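Local atomic coordinates of putative dehydratase (Mesorhizobium loti, PDB entry 2POZ), a protein that is of unknown function but belongs to the mandelate racemase/muconate lactonizing enzyme family of the enolase superfamily and may act as a lyase. Residues A[13-22]-A[337-346]; A[90-101]-A[281-289]. One frame throughout, in Å; residues are numbered along the deposited sequence.

Contact 1. Residues A[13-22]-A[337-346]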
ATOM      1  N   LEU A  13      35.571  21.967  24.718  1.00 13.12           N
ATOM      2  CA  LEU A  13      36.948  22.030  24.261  1.00 14.13           C
ATOM      3  C   LEU A  13      37.202  22.675  22.914  1.00 15.20           C
ATOM      4  O   LEU A  13      36.313  22.822  22.077  1.00 15.67           O
ATOM      5  CB  LEU A  13      37.556  20.628  24.208  1.00 12.37           C
ATOM      6  CG  LEU A  13      38.069  19.938  25.474  1.00 15.09           C
ATOM      7  CD1 LEU A  13      36.934  19.711  26.445  1.00 14.48           C
ATOM      8  CD2 LEU A  13      38.714  18.613  25.086  1.00 14.24           C
ATOM      9  N   LYS A  14      38.456  23.072  22.743  1.00 16.76           N
ATOM     10  CA  LYS A  14      38.955  23.608  21.490  1.00 17.23           C
ATOM     11  C   LYS A  14      40.040  22.575  21.282  1.00 16.09           C
ATOM     12  O   LYS A  14      41.053  22.588  21.977  1.00 17.05           O
ATOM     13  CB  LYS A  14      39.581  24.995  21.653  1.00 20.95           C
ATOM     14  CG  LYS A  14      40.112  25.557  20.328  1.00 25.57           C
ATOM     15  CD  LYS A  14      40.770  26.925  20.477  1.00 28.20           C
ATOM     16  CE  LYS A  14      42.174  26.813  21.048  1.00 31.02           C
ATOM     17  NZ  LYS A  14      42.907  28.110  20.964  1.00 29.60           N
ATOM     18  N   SER A  15      39.815  21.642  20.368  1.00 16.23           N
ATOM     19  CA  SER A  15      40.796  20.594  20.124  1.00 15.13           C
ATOM     20  C   SER A  15      41.028  20.464  18.629  1.00 17.40           C
ATOM     21  O   SER A  15      40.373  19.665  17.955  1.00 15.48           O
ATOM     22  CB  SER A  15      40.290  19.269  20.696  1.00 14.08           C
ATOM     23  OG  SER A  15      41.270  18.254  20.592  1.00 11.79           O
ATOM     24  N   GLY A  16      41.965  21.256  18.114  1.00 17.39           N
ATOM     25  CA  GLY A  16      42.243  21.217  16.693  1.00 16.53           C
ATOM     26  C   GLY A  16      41.032  21.744  15.951  1.00 16.96           C
ATOM     27  O   GLY A  16      40.472  22.772  16.326  1.00 16.38           O
ATOM     28  N   ARG A  17      40.608  21.035  14.910  1.00 16.46           N
ATOM     29  CA  ARG A  17      39.459  21.457  14.117  1.00 15.20           C
ATOM     30  C   ARG A  17      38.119  21.121  14.779  1.00 15.82           C
ATOM     31  O   ARG A  17      37.075  21.514  14.274  1.00 14.24           O
ATOM     32  CB  ARG A  17      39.509  20.801  12.731  1.00 16.83           C
ATOM     33  CG  ARG A  17      39.162  19.306  12.718  1.00 15.94           C
ATOM     34  CD  ARG A  17      39.549  18.664  11.382  1.00 19.57           C
ATOM     35  NE  ARG A  17      40.996  18.451  11.292  1.00 18.03           N
ATOM     36  CZ  ARG A  17      41.666  18.256  10.159  1.00 19.38           C
ATOM     37  NH1 ARG A  17      41.031  18.251   8.992  1.00 16.18           N
ATOM     38  NH2 ARG A  17      42.977  18.044  10.197  1.00 18.23           N
ATOM     39  N   LEU A  18      38.149  20.407  15.901  1.00 12.97           N
ATOM     40  CA  LEU A  18      36.910  20.023  16.586  1.00 15.50           C
ATOM     41  C   LEU A  18      36.662  20.791  17.884  1.00 16.36           C
ATOM     42  O   LEU A  18      37.571  21.411  18.443  1.00 16.00           O
ATOM     43  CB  LEU A  18      36.929  18.526  16.924  1.00 11.94           C
ATOM     44  CG  LEU A  18      37.185  17.504  15.814  1.00 15.48           C
ATOM     45  CD1 LEU A  18      37.223  16.100  16.421  1.00 14.23           C
ATOM     46  CD2 LEU A  18      36.094  17.602  14.749  1.00 13.93           C
ATOM     47  N   HIS A  19      35.419  20.739  18.350  1.00 14.68           N
ATOM     48  CA  HIS A  19      35.035  21.364  19.606  1.00 14.93           C
ATOM     49  C   HIS A  19      34.235  20.342  20.415  1.00 14.55           C
ATOM     50  O   HIS A  19      33.019  20.453  20.562  1.00 14.87           O
ATOM     51  CB  HIS A  19      34.231  22.660  19.385  1.00 14.35           C
ATOM     52  CG  HIS A  19      33.176  22.567  18.324  1.00 16.09           C
ATOM     53  ND1 HIS A  19      32.034  21.807  18.467  1.00 15.62           N
ATOM     54  CD2 HIS A  19      33.068  23.183  17.123  1.00 15.65           C
ATOM     55  CE1 HIS A  19      31.268  21.963  17.402  1.00 15.54           C
ATOM     56  NE2 HIS A  19      31.873  22.794  16.570  1.00 17.24           N
ATOM     57  N   PRO A  20      34.926  19.312  20.937  1.00 14.30           N
ATOM     58  CA  PRO A  20      34.316  18.248  21.739  1.00 12.70           C
ATOM     59  C   PRO A  20      33.605  18.848  22.943  1.00 13.84           C
ATOM     60  O   PRO A  20      34.097  19.799  23.560  1.00 13.58           O
ATOM     61  CB  PRO A  20      35.508  17.406  22.168  1.00 12.91           C
ATOM     62  CG  PRO A  20      36.494  17.615  21.060  1.00 15.20           C
ATOM     63  CD  PRO A  20      36.376  19.094  20.808  1.00 13.53           C
ATOM     64  N   VAL A  21      32.447  18.290  23.268  1.00 12.42           N
ATOM     65  CA  VAL A  21      31.657  18.750  24.402  1.00 11.51           C
ATOM     66  C   VAL A  21      31.611  17.559  25.343  1.00 12.86           C
ATOM     67  O   VAL A  21      31.114  16.493  24.974  1.00 13.22           O
ATOM     68  CB  VAL A  21      30.232  19.149  23.957  1.00 13.33           C
ATOM     69  CG1 VAL A  21      29.409  19.617  25.154  1.00 10.93           C
ATOM     70  CG2 VAL A  21      30.316  20.269  22.905  1.00 14.27           C
ATOM     71  N   LEU A  22      32.153  17.730  26.545  1.00 10.08           N
ATOM     72  CA  LEU A  22      32.197  16.641  27.505  1.00 10.98           C
ATOM     73  C   LEU A  22      31.451  16.955  28.785  1.00 10.56           C
ATOM     74  O   LEU A  22      31.226  18.115  29.117  1.00  9.91           O
ATOM     75  CB  LEU A  22      33.645  16.313  27.878  1.00 12.69           C
ATOM     76  CG  LEU A  22      34.748  16.325  26.824  1.00 15.99           C
ATOM     77  CD1 LEU A  22      36.072  16.016  27.532  1.00 16.93           C
ATOM     78  CD2 LEU A  22      34.470  15.323  25.723  1.00 14.90           C
ATOM     79  N   PHE A 337      43.188  13.796  12.662  1.00 18.17           N
ATOM     80  CA  PHE A 337      42.749  14.829  13.605  1.00 18.47           C
ATOM     81  C   PHE A 337      43.626  14.938  14.850  1.00 18.27           C
ATOM     82  O   PHE A 337      43.744  16.011  15.445  1.00 19.15           O
ATOM     83  CB  PHE A 337      41.293  14.579  14.027  1.00 17.37           C
ATOM     84  CG  PHE A 337      40.290  14.824  12.931  1.00 19.70           C
ATOM     85  CD1 PHE A 337      40.695  14.911  11.595  1.00 19.74           C
ATOM     86  CD2 PHE A 337      38.938  14.953  13.229  1.00 19.44           C
ATOM     87  CE1 PHE A 337      39.769  15.126  10.580  1.00 20.37           C
ATOM     88  CE2 PHE A 337      38.005  15.169  12.220  1.00 19.23           C
ATOM     89  CZ  PHE A 337      38.420  15.255  10.894  1.00 19.84           C
ATOM     90  N   LYS A 338      44.235  13.831  15.244  1.00 17.79           N
ATOM     91  CA  LYS A 338      45.088  13.823  16.421  1.00 18.92           C
ATOM     92  C   LYS A 338      46.366  14.646  16.228  1.00 18.77           C
ATOM     93  O   LYS A 338      47.051  14.965  17.199  1.00 17.20           O
ATOM     94  CB  LYS A 338      45.444  12.382  16.800  1.00 20.49           C
ATOM     95  CG  LYS A 338      44.430  11.688  17.726  1.00 25.85           C
ATOM     96  CD  LYS A 338      43.044  11.597  17.112  1.00 26.63           C
ATOM     97  CE  LYS A 338      42.124  10.687  17.929  1.00 27.71           C
ATOM     98  NZ  LYS A 338      41.776  11.234  19.270  1.00 25.94           N
ATOM     99  N   ALA A 339      46.669  15.003  14.980  1.00 17.95           N
ATOM    100  CA  ALA A 339      47.871  15.775  14.670  1.00 17.59           C
ATOM    101  C   ALA A 339      47.620  17.280  14.543  1.00 18.76           C
ATOM    102  O   ALA A 339      48.562  18.055  14.365  1.00 20.05           O
ATOM    103  CB  ALA A 339      48.513  15.241  13.383  1.00 17.63           C
ATOM    104  N   ASP A 340      46.358  17.697  14.619  1.00 17.89           N
ATOM    105  CA  ASP A 340      46.030  19.115  14.518  1.00 19.21           C
ATOM    106  C   ASP A 340      46.761  19.907  15.593  1.00 19.84           C
ATOM    107  O   ASP A 340      47.042  19.381  16.669  1.00 19.04           O
ATOM    108  CB  ASP A 340      44.534  19.347  14.723  1.00 19.18           C
ATOM    109  CG  ASP A 340      43.697  18.888  13.551  1.00 19.65           C
ATOM    110  OD1 ASP A 340      44.269  18.416  12.547  1.00 21.05           O
ATOM    111  OD2 ASP A 340      42.458  19.011  13.645  1.00 18.64           O
ATOM    112  N   ASP A 341      47.066  21.172  15.306  1.00 19.56           N
ATOM    113  CA  ASP A 341      47.715  22.007  16.304  1.00 19.48           C
ATOM    114  C   ASP A 341      46.644  22.201  17.365  1.00 18.62           C
ATOM    115  O   ASP A 341      45.471  22.391  17.035  1.00 19.26           O
ATOM    116  CB  ASP A 341      48.087  23.387  15.750  1.00 20.95           C
ATOM    117  CG  ASP A 341      49.019  23.319  14.567  1.00 20.37           C
ATOM    118  OD1 ASP A 341      49.855  22.400  14.500  1.00 22.94           O
ATOM    119  OD2 ASP A 341      48.915  24.210  13.709  1.00 23.19           O
ATOM    120  N   GLY A 342      47.037  22.155  18.629  1.00 17.60           N
ATOM    121  CA  GLY A 342      46.069  22.344  19.690  1.00 18.35           C
ATOM    122  C   GLY A 342      45.211  21.134  20.016  1.00 18.86           C
ATOM    123  O   GLY A 342      44.274  21.249  20.806  1.00 18.35           O
ATOM    124  N   TYR A 343      45.501  19.985  19.413  1.00 16.94           N
ATOM    125  CA  TYR A 343      44.735  18.779  19.721  1.00 16.38           C
ATOM    126  C   TYR A 343      44.863  18.534  21.223  1.00 16.94           C
ATOM    127  O   TYR A 343      45.956  18.644  21.785  1.00 14.45           O
ATOM    128  CB  TYR A 343      45.289  17.560  18.977  1.00 16.70           C
ATOM    129  CG  TYR A 343      44.784  16.241  19.539  1.00 17.07           C
ATOM    130  CD1 TYR A 343      43.462  15.832  19.345  1.00 16.34           C
ATOM    131  CD2 TYR A 343      45.623  15.421  20.297  1.00 17.01           C
ATOM    132  CE1 TYR A 343      42.987  14.635  19.898  1.00 17.05           C
ATOM    133  CE2 TYR A 343      45.159  14.227  20.855  1.00 17.99           C
ATOM    134  CZ  TYR A 343      43.842  13.842  20.650  1.00 16.39           C
ATOM    135  OH  TYR A 343      43.384  12.667  21.200  1.00 16.98           O
ATOM    136  N   VAL A 344      43.751  18.197  21.866  1.00 15.45           N
ATOM    137  CA  VAL A 344      43.751  17.937  23.294  1.00 16.64           C
ATOM    138  C   VAL A 344      43.433  16.486  23.625  1.00 17.94           C
ATOM    139  O   VAL A 344      42.331  16.008  23.353  1.00 17.54           O
ATOM    140  CB  VAL A 344      42.717  18.831  24.025  1.00 17.59           C
ATOM    141  CG1 VAL A 344      42.667  18.468  25.513  1.00 15.71           C
ATOM    142  CG2 VAL A 344      43.084  20.292  23.843  1.00 18.19           C
ATOM    143  N   GLU A 345      44.398  15.787  24.216  1.00 18.15           N
ATOM    144  CA  GLU A 345      44.187  14.403  24.618  1.00 18.68           C
ATOM    145  C   GLU A 345      43.420  14.431  25.941  1.00 18.15           C
ATOM    146  O   GLU A 345      43.930  14.913  26.951  1.00 17.91           O
ATOM    147  CB  GLU A 345      45.526  13.690  24.809  1.00 19.54           C
ATOM    148  CG  GLU A 345      45.372  12.232  25.216  1.00 19.00           C
ATOM    149  CD  GLU A 345      44.461  11.463  24.270  1.00 19.38           C
ATOM    150  OE1 GLU A 345      44.833  11.311  23.088  1.00 17.51           O
ATOM    151  OE2 GLU A 345      43.373  11.024  24.711  1.00 16.84           O
ATOM    152  N   VAL A 346      42.192  13.920  25.933  1.00 18.65           N
ATOM    153  CA  VAL A 346      41.365  13.921  27.138  1.00 16.17           C
ATOM    154  C   VAL A 346      41.536  12.670  27.997  1.00 16.82           C
ATOM    155  O   VAL A 346      41.100  12.638  29.143  1.00 15.25           O
ATOM    156  CB  VAL A 346      39.857  14.063  26.783  1.00 15.52           C
ATOM    157  CG1 VAL A 346      39.632  15.319  25.947  1.00 13.29           C
ATOM    158  CG2 VAL A 346      39.381  12.826  26.031  1.00 13.28           C
TER
HETATM  159  O   HOH W   1      43.806  23.226  22.347  1.00 13.29           O
HETATM  160  O   HOH W   2      41.146  17.510  16.315  1.00 21.67           O
HETATM  161  O   HOH W   3      39.999  15.944  21.561  1.00 22.39           O
HETATM  162  O   HOH W   4      43.151  23.693  18.577  1.00 23.76           O

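Contact 2. Residues A[90-101]-A[281-289]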
ATOM      1  N   PHE A  90      19.203  15.222  22.099  1.00 10.02           N
ATOM      2  CA  PHE A  90      19.692  13.871  22.291  1.00 10.03           C
ATOM      3  C   PHE A  90      21.184  13.715  22.500  1.00 10.10           C
ATOM      4  O   PHE A  90      21.613  12.743  23.115  1.00  8.42           O
ATOM      5  CB  PHE A  90      19.164  12.947  21.190  1.00  8.79           C
ATOM      6  CG  PHE A  90      17.727  12.560  21.404  1.00  8.98           C
ATOM      7  CD1 PHE A  90      16.731  12.983  20.532  1.00 11.05           C
ATOM      8  CD2 PHE A  90      17.357  11.882  22.561  1.00 10.16           C
ATOM      9  CE1 PHE A  90      15.376  12.741  20.822  1.00 11.33           C
ATOM     10  CE2 PHE A  90      16.012  11.638  22.857  1.00  9.73           C
ATOM     11  CZ  PHE A  90      15.023  12.072  21.984  1.00 10.73           C
ATOM     12  N   ALA A  91      21.971  14.673  22.018  1.00 11.20           N
ATOM     13  CA  ALA A  91      23.413  14.612  22.235  1.00 10.29           C
ATOM     14  C   ALA A  91      23.639  14.920  23.721  1.00  9.29           C
ATOM     15  O   ALA A  91      24.534  14.362  24.354  1.00  9.62           O
ATOM     16  CB  ALA A  91      24.139  15.631  21.359  1.00  9.90           C
ATOM     17  N   GLY A  92      22.812  15.801  24.278  1.00 10.39           N
ATOM     18  CA  GLY A  92      22.934  16.138  25.689  1.00  8.87           C
ATOM     19  C   GLY A  92      22.564  14.920  26.524  1.00  8.63           C
ATOM     20  O   GLY A  92      23.283  14.509  27.442  1.00  7.35           O
ATOM     21  N   ILE A  93      21.431  14.320  26.193  1.00  8.62           N
ATOM     22  CA  ILE A  93      20.992  13.137  26.910  1.00  9.28           C
ATOM     23  C   ILE A  93      22.012  12.007  26.767  1.00  8.44           C
ATOM     24  O   ILE A  93      22.312  11.322  27.737  1.00 11.17           O
ATOM     25  CB  ILE A  93      19.607  12.672  26.413  1.00  9.70           C
ATOM     26  CG1 ILE A  93      18.556  13.708  26.843  1.00  9.62           C
ATOM     27  CG2 ILE A  93      19.283  11.267  26.979  1.00  7.56           C
ATOM     28  CD1 ILE A  93      17.145  13.455  26.324  1.00  8.76           C
ATOM     29  N   SER A  94      22.566  11.837  25.568  1.00  7.87           N
ATOM     30  CA  SER A  94      23.544  10.781  25.315  1.00  9.82           C
ATOM     31  C   SER A  94      24.788  10.926  26.182  1.00 10.14           C
ATOM     32  O   SER A  94      25.282   9.951  26.747  1.00 10.31           O
ATOM     33  CB  SER A  94      23.990  10.781  23.839  1.00 11.51           C
ATOM     34  OG  SER A  94      22.917  10.554  22.949  1.00 13.48           O
ATOM     35  N   ALA A  95      25.306  12.148  26.263  1.00  8.73           N
ATOM     36  CA  ALA A  95      26.507  12.405  27.042  1.00  9.93           C
ATOM     37  C   ALA A  95      26.283  12.011  28.499  1.00  8.31           C
ATOM     38  O   ALA A  95      27.109  11.342  29.107  1.00  8.18           O
ATOM     39  CB  ALA A  95      26.898  13.889  26.932  1.00  7.46           C
ATOM     40  N   ILE A  96      25.149  12.426  29.042  1.00 10.12           N
ATOM     41  CA  ILE A  96      24.795  12.126  30.420  1.00 10.47           C
ATOM     42  C   ILE A  96      24.640  10.624  30.629  1.00 11.28           C
ATOM     43  O   ILE A  96      25.165  10.075  31.593  1.00 13.19           O
ATOM     44  CB  ILE A  96      23.481  12.855  30.807  1.00  9.93           C
ATOM     45  CG1 ILE A  96      23.772  14.348  30.976  1.00  9.22           C
ATOM     46  CG2 ILE A  96      22.891  12.256  32.092  1.00 10.83           C
ATOM     47  CD1 ILE A  96      22.551  15.217  31.060  1.00 13.84           C
ATOM     48  N   GLU A  97      23.935   9.967  29.708  1.00 11.53           N
ATOM     49  CA  GLU A  97      23.694   8.528  29.792  1.00 10.84           C
ATOM     50  C   GLU A  97      25.009   7.739  29.800  1.00 11.83           C
ATOM     51  O   GLU A  97      25.146   6.763  30.535  1.00 11.21           O
ATOM     52  CB  GLU A  97      22.790   8.081  28.623  1.00 12.90           C
ATOM     53  CG  GLU A  97      22.266   6.650  28.740  1.00 12.81           C
ATOM     54  CD  GLU A  97      23.096   5.648  27.947  1.00 13.62           C
ATOM     55  OE1 GLU A  97      24.293   5.908  27.715  1.00 13.59           O
ATOM     56  OE2 GLU A  97      22.554   4.591  27.571  1.00 15.13           O
ATOM     57  N   GLN A  98      25.970   8.156  28.974  1.00 11.63           N
ATOM     58  CA  GLN A  98      27.274   7.497  28.929  1.00  9.85           C
ATOM     59  C   GLN A  98      27.941   7.584  30.305  1.00 10.09           C
ATOM     60  O   GLN A  98      28.487   6.604  30.807  1.00  9.78           O
ATOM     61  CB  GLN A  98      28.199   8.183  27.921  1.00 10.38           C
ATOM     62  CG  GLN A  98      27.881   7.941  26.455  1.00 11.44           C
ATOM     63  CD  GLN A  98      28.547   8.976  25.573  1.00 14.02           C
ATOM     64  OE1 GLN A  98      29.701   9.338  25.797  1.00 12.58           O
ATOM     65  NE2 GLN A  98      27.824   9.455  24.562  1.00 11.96           N
ATOM     66  N   ALA A  99      27.918   8.772  30.897  1.00  8.60           N
ATOM     67  CA  ALA A  99      28.534   8.973  32.209  1.00 10.96           C
ATOM     68  C   ALA A  99      27.867   8.099  33.273  1.00 11.72           C
ATOM     69  O   ALA A  99      28.521   7.659  34.222  1.00 14.09           O
ATOM     70  CB  ALA A  99      28.451  10.447  32.611  1.00  8.99           C
ATOM     71  N   LEU A 100      26.569   7.858  33.124  1.00 10.20           N
ATOM     72  CA  LEU A 100      25.862   7.031  34.092  1.00 11.43           C
ATOM     73  C   LEU A 100      26.336   5.586  34.008  1.00 10.98           C
ATOM     74  O   LEU A 100      26.572   4.957  35.039  1.00 10.57           O
ATOM     75  CB  LEU A 100      24.356   7.128  33.865  1.00  9.35           C
ATOM     76  CG  LEU A 100      23.812   8.513  34.230  1.00 12.42           C
ATOM     77  CD1 LEU A 100      22.330   8.607  33.872  1.00 11.23           C
ATOM     78  CD2 LEU A 100      24.024   8.764  35.725  1.00 10.42           C
ATOM     79  N   TRP A 101      26.482   5.057  32.790  1.00  9.48           N
ATOM     80  CA  TRP A 101      26.960   3.681  32.622  1.00 10.09           C
ATOM     81  C   TRP A 101      28.412   3.567  33.093  1.00 11.25           C
ATOM     82  O   TRP A 101      28.834   2.531  33.613  1.00 10.37           O
ATOM     83  CB  TRP A 101      26.855   3.232  31.158  1.00 10.69           C
ATOM     84  CG  TRP A 101      25.461   2.856  30.765  1.00 11.53           C
ATOM     85  CD1 TRP A 101      24.599   3.580  29.999  1.00 11.98           C
ATOM     86  CD2 TRP A 101      24.741   1.687  31.188  1.00 12.83           C
ATOM     87  NE1 TRP A 101      23.379   2.940  29.918  1.00 11.06           N
ATOM     88  CE2 TRP A 101      23.443   1.776  30.640  1.00 12.12           C
ATOM     89  CE3 TRP A 101      25.070   0.578  31.982  1.00 12.00           C
ATOM     90  CZ2 TRP A 101      22.469   0.796  30.861  1.00 11.37           C
ATOM     91  CZ3 TRP A 101      24.102  -0.397  32.201  1.00 13.32           C
ATOM     92  CH2 TRP A 101      22.817  -0.280  31.640  1.00 13.27           C
ATOM     93  N   ILE A 281      26.839   7.023  19.282  1.00 11.61           N
ATOM     94  CA  ILE A 281      26.403   6.914  20.681  1.00 12.49           C
ATOM     95  C   ILE A 281      26.295   8.273  21.360  1.00 13.10           C
ATOM     96  O   ILE A 281      25.622   8.405  22.381  1.00 15.63           O
ATOM     97  CB  ILE A 281      27.327   6.011  21.544  1.00 13.05           C
ATOM     98  CG1 ILE A 281      28.726   6.617  21.655  1.00 13.92           C
ATOM     99  CG2 ILE A 281      27.369   4.599  20.971  1.00 14.87           C
ATOM    100  CD1 ILE A 281      29.587   5.922  22.708  1.00 15.83           C
ATOM    101  N   GLY A 282      26.954   9.278  20.784  1.00 13.33           N
ATOM    102  CA  GLY A 282      26.921  10.626  21.335  1.00 12.60           C
ATOM    103  C   GLY A 282      25.750  11.484  20.869  1.00 12.86           C
ATOM    104  O   GLY A 282      25.595  12.626  21.307  1.00 12.17           O
ATOM    105  N   THR A 283      24.928  10.951  19.971  1.00 11.99           N
ATOM    106  CA  THR A 283      23.765  11.685  19.486  1.00 11.53           C
ATOM    107  C   THR A 283      22.514  10.807  19.398  1.00 11.77           C
ATOM    108  O   THR A 283      21.405  11.310  19.517  1.00 10.82           O
ATOM    109  CB  THR A 283      23.992  12.311  18.078  1.00 13.79           C
ATOM    110  OG1 THR A 283      24.088  11.272  17.097  1.00 10.66           O
ATOM    111  CG2 THR A 283      25.262  13.149  18.051  1.00 12.29           C
ATOM    112  N   ALA A 284      22.693   9.502  19.204  1.00 11.18           N
ATOM    113  CA  ALA A 284      21.560   8.582  19.074  1.00 11.85           C
ATOM    114  C   ALA A 284      20.757   8.349  20.352  1.00 11.71           C
ATOM    115  O   ALA A 284      19.647   7.807  20.305  1.00 10.94           O
ATOM    116  CB  ALA A 284      22.035   7.246  18.513  1.00 12.01           C
ATOM    117  N   GLY A 285      21.310   8.741  21.493  1.00 11.45           N
ATOM    118  CA  GLY A 285      20.591   8.564  22.746  1.00 11.95           C
ATOM    119  C   GLY A 285      21.435   7.999  23.870  1.00 13.03           C
ATOM    120  O   GLY A 285      21.025   8.012  25.030  1.00 15.56           O
ATOM    121  N   GLY A 286      22.624   7.513  23.538  1.00 12.16           N
ATOM    122  CA  GLY A 286      23.486   6.947  24.560  1.00 11.02           C
ATOM    123  C   GLY A 286      23.896   5.531  24.215  1.00 12.10           C
ATOM    124  O   GLY A 286      23.580   5.035  23.135  1.00 13.43           O
ATOM    125  N   LEU A 287      24.597   4.879  25.137  1.00 11.85           N
ATOM    126  CA  LEU A 287      25.076   3.519  24.926  1.00 12.62           C
ATOM    127  C   LEU A 287      23.982   2.457  24.898  1.00 12.19           C
ATOM    128  O   LEU A 287      23.939   1.634  23.995  1.00 12.13           O
ATOM    129  CB  LEU A 287      26.097   3.147  25.999  1.00 13.46           C
ATOM    130  CG  LEU A 287      27.522   3.665  25.832  1.00 14.96           C
ATOM    131  CD1 LEU A 287      28.335   3.279  27.064  1.00 16.23           C
ATOM    132  CD2 LEU A 287      28.140   3.065  24.572  1.00 15.46           C
HETATM  133  N   MSE A 288      23.109   2.459  25.891  1.00 12.39           N
HETATM  134  CA  MSE A 288      22.041   1.466  25.924  1.00 13.23           C
HETATM  135  C   MSE A 288      21.032   1.731  24.807  1.00 12.37           C
HETATM  136  O   MSE A 288      20.583   0.798  24.149  1.00 14.17           O
HETATM  137  CB  MSE A 288      21.347   1.468  27.289  1.00 14.48           C
HETATM  138  CG  MSE A 288      20.156   0.509  27.392  1.00 18.34           C
HETATM  139 SE   MSE A 288      20.566  -1.330  26.919  1.00 30.71          SE
HETATM  140  CE  MSE A 288      21.080  -1.992  28.686  1.00 24.25           C
ATOM    141  N   GLU A 289      20.685   2.995  24.582  1.00 10.36           N
ATOM    142  CA  GLU A 289      19.745   3.326  23.516  1.00 11.43           C
ATOM    143  C   GLU A 289      20.315   2.829  22.176  1.00 11.01           C
ATOM    144  O   GLU A 289      19.593   2.274  21.351  1.00 12.34           O
ATOM    145  CB  GLU A 289      19.510   4.839  23.471  1.00 12.59           C
ATOM    146  CG  GLU A 289      18.517   5.316  22.407  1.00 13.35           C
ATOM    147  CD  GLU A 289      17.097   4.785  22.624  1.00 16.58           C
ATOM    148  OE1 GLU A 289      16.750   4.423  23.772  1.00 15.78           O
ATOM    149  OE2 GLU A 289      16.325   4.748  21.642  1.00 15.82           O
TER
HETATM  150  O   HOH W   5      20.113   4.685  26.982  1.00 28.97           O

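Contact 1. Residues A[13-22]-A[337-346]
Arg17 and Asp340 join the beta hairpin between strands 5-12 and 21-27, in the enolase-type N-terminal domain, to the segment after strand 331-333 in the barrel-domain part of the chain. Arg17 grips the Asp340 carboxylate side-on, Arg17 NE to Asp340 OD2 at 2.8 Å and Arg17 NH2 to Asp340 OD1 at 2.7 Å, both on syn lone pairs with the two planes only 19° apart. Asp340 OD2 also accepts Arg17 N on its anti side. With CG set between backbone N and carbonyl carbon (chi1 74°) and a bend at chi3, the arginine lays CD over a face of the Phe337 ring, a CH-pi contact, while Leu18 CD1 meets the ring edge. Gly16, at positive phi in the type II' turn from Ser15 to Leu18 that closes the hairpin, brings its CA to 3.6 Å from Asp340 CB.

The tight apolar side lies inward, where Leu13 CD2 touches Val346 CG1 at 3.5 Å and Leu22 CD1 meets the same methyl tip to tip. Toward solvent the fit is looser: near exposed Lys14 and Gly342, a water joins Gly16 N to Asp341 O. Between these zones, Ser15 OG receives the nearly straight bond from Val344 N, 2.8 Å and 170° at the hydrogen.

Contact 2. Residues A[90-101]-A[281-289]
Glu97 reaches from helix 87-108 to the first turn of helix 287-298 and takes one backbone N-H on each carboxylate oxygen: Leu287 N lies 2.8 Å from Glu97 OE1, and N of Met288, a selenomethionine, 2.8 Å from Glu97 OE2. The two bonds differ in approach. Met288 N uses the syn lone pair of OE2, whereas Leu287 N comes from above the carboxylate plane, 37° out of it. The positive end of the helix dipole would be expected to favour the carboxylate's negative charge.

Gly286 is the N-cap residue, and its CA packs 3.4 Å from Glu97 OE1. One turn before Glu97 in helix 87-108, Ser94 OG accepts a weak bond from Gly285 N at 2.8 Å and donates to Phe90 O at 2.6 Å; that carbonyl also accepts Ser94 N from the opposite face of its plane. Ser94 CB packs against Ile281 O, and Ala91 CA makes a CA-H...O contact with Gly282 O at 3.1 Å. In this enolase-superfamily fold the contact seats a helix of the N-terminal domain on the loop between barrel strand 276-277 and the helix that follows it.

A bend at chi2 (-97°) turns the Glu97 carboxylate toward those amides, with Trp101 NE1 adding a weak bond to OE2. The indole runs obliquely past Met288, Trp101 CZ2 lying 3.8 Å from Met288 CE. Beyond it, Phe116 meets Trp101 edge-to-face, and Phe116 of a second subunit packs on Met288. Gln98 sends NE2 weakly to Ile281 O, while its OE1 accepts from Glu36 N. Trp72 NE1 bonds Gly285 O, and Arg262 forms a salt bridge with Glu289.

Overall arrangement
Both contacts tie the N-terminal domain to the barrel part of the chain, at sites whose centres lie about 20 Å apart. Contact 2 is nested within the chain loop closed by contact 1; their nearest atoms are about 5 Å apart and do not touch. Glu36, on strand 33-37, bridges the gap: the side chains of Pro20 and Leu22 of contact 1 touch it, and its backbone N donates to Gln98 OE1 of contact 2. Helix 312-324 is also shared, through Leu313 against Val346 and Ile314 against Ile281. The settings differ: contact 1 is partly open and meets no other subunit, whereas contact 2 is fully buried and borders two neighbouring subunits of the octamer.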